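Local coordinates for protein Pyrimidine/purine nucleoside phosphorylase (Acinetobacter sp. ADP1, PDB 3HQX) that probably catalyses the reversible phosphorolysis of diverse purine and pyrimidine nucleosides, giving the free base and alpha-D-ribose 1-phosphate, at residues V31-E34 against D35-K39. Sequence-based numbering, arbitrary orientation.
Sequences VQFE and DGTKK
Phe33 (chi1 -66°) and Lys39 (chi1 -62°) both turn CG anti to their own carbonyl carbon, and the ring and the aliphatic chain then cross at about a right angle. Lys39 stays extended through CE, laying its methylenes against the outer ring atoms, with CD 3.6 Å from Phe33 CE2. Rotation about the CD-CE bond then bends the end of the chain, leaving NZ 5.4 Å from the centroid of the Phe33 ring, at most a weak cation-pi attraction. Thr37 O lies in the ring plane at the edge, 3.6 Å from Phe33 CD2, while accepting a nearly straight bond from Phe33 N at 2.8 Å. Beyond this pair the chain reverses through a type I turn closed by Gly36 N to Phe33 O, 2.9 Å, the donor standing well above the carbonyl plane. Asp35 adds an Asx turn: its OD1 takes Thr37 N at 3.0 Å from above the carboxylate plane and, through its syn lone pair, the Thr37 OG1 hydroxyl at 2.6 Å. On the face of Gln32 and Lys38 the two side chains run side by side, their CG atoms 3.6 Å apart. Two backbone bonds between Val31 and Lys39 continue the ladder into strands 26-32 and 38-44, while Phe9 meets the Phe33 ring edge-to-face. Gly36, at positive phi (88°), takes the left-handed conformation that glycine readily adopts. Here is the textbook type I turn plus G1 bulge, joining neighbouring antiparallel strands at a surface hairpin of this cupin-clan fold.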
# COMPACT_ATOMS: atom_id res chain seq x y z
N VAL A 31 10.46 -1.08 -3.14
CA VAL A 31 10.92 -2.47 -3.34
C VAL A 31 12.35 -2.42 -3.95
O VAL A 31 12.58 -1.70 -4.90
CB VAL A 31 9.99 -3.22 -4.30
CG1 VAL A 31 10.51 -4.60 -4.56
CG2 VAL A 31 8.58 -3.28 -3.73
N GLN A 32 13.28 -3.14 -3.34
CA GLN A 32 14.69 -3.14 -3.75
C GLN A 32 15.11 -4.54 -4.15
O GLN A 32 14.83 -5.54 -3.48
CB GLN A 32 15.60 -2.65 -2.63
CG GLN A 32 15.23 -1.25 -2.24
CD GLN A 32 15.83 -0.73 -0.94
OE1 GLN A 32 15.92 -1.44 0.08
NE2 GLN A 32 16.20 0.56 -0.95
N PHE A 33 15.78 -4.61 -5.29
CA PHE A 33 16.13 -5.87 -5.90
C PHE A 33 17.59 -6.26 -5.59
O PHE A 33 18.35 -5.43 -5.10
CB PHE A 33 15.85 -5.78 -7.43
CG PHE A 33 14.40 -5.65 -7.75
CD1 PHE A 33 13.69 -6.75 -8.09
CD2 PHE A 33 13.74 -4.46 -7.58
CE1 PHE A 33 12.40 -6.67 -8.29
CE2 PHE A 33 12.41 -4.39 -7.79
CZ PHE A 33 11.75 -5.51 -8.18
N GLU A 34 17.93 -7.54 -5.81
CA GLU A 34 19.22 -8.12 -5.51
C GLU A 34 20.36 -7.39 -6.22
O GLU A 34 21.44 -7.31 -5.68
CB GLU A 34 19.27 -9.62 -5.83
CG GLU A 34 18.60 -10.49 -4.72
CD GLU A 34 18.70 -12.01 -4.97
OE1 GLU A 34 19.18 -12.45 -6.06
OE2 GLU A 34 18.28 -12.78 -4.06
N ASP A 35 20.06 -6.83 -7.37
CA ASP A 35 21.05 -6.08 -8.16
C ASP A 35 21.18 -4.61 -7.74
O ASP A 35 21.96 -3.86 -8.36
CB ASP A 35 20.74 -6.17 -9.67
CG ASP A 35 19.47 -5.42 -10.09
OD1 ASP A 35 18.77 -4.85 -9.24
OD2 ASP A 35 19.16 -5.43 -11.29
N GLY A 36 20.48 -4.22 -6.68
CA GLY A 36 20.55 -2.85 -6.14
C GLY A 36 19.58 -1.86 -6.75
O GLY A 36 19.53 -0.76 -6.28
N THR A 37 18.80 -2.25 -7.75
CA THR A 37 17.75 -1.38 -8.34
C THR A 37 16.51 -1.32 -7.50
O THR A 37 16.32 -2.17 -6.62
CB THR A 37 17.43 -1.76 -9.75
OG1 THR A 37 16.89 -3.07 -9.78
CG2 THR A 37 18.72 -1.71 -10.65
N LYS A 38 15.73 -0.27 -7.71
CA LYS A 38 14.56 -0.02 -6.89
C LYS A 38 13.33 0.23 -7.77
O LYS A 38 13.45 0.77 -8.87
CB LYS A 38 14.77 1.18 -5.98
CG LYS A 38 15.91 1.01 -4.99
CD LYS A 38 17.09 1.90 -5.32
CE LYS A 38 18.08 1.87 -4.15
NZ LYS A 38 17.56 2.64 -2.97
N LYS A 39 12.16 -0.12 -7.24
CA LYS A 39 10.87 0.16 -7.85
C LYS A 39 9.92 0.59 -6.74
O LYS A 39 10.25 0.43 -5.57
CB LYS A 39 10.29 -1.07 -8.54
CG LYS A 39 11.16 -1.58 -9.70
CD LYS A 39 10.56 -2.79 -10.39
CE LYS A 39 11.55 -3.48 -11.31
NZ LYS A 39 12.19 -2.54 -12.35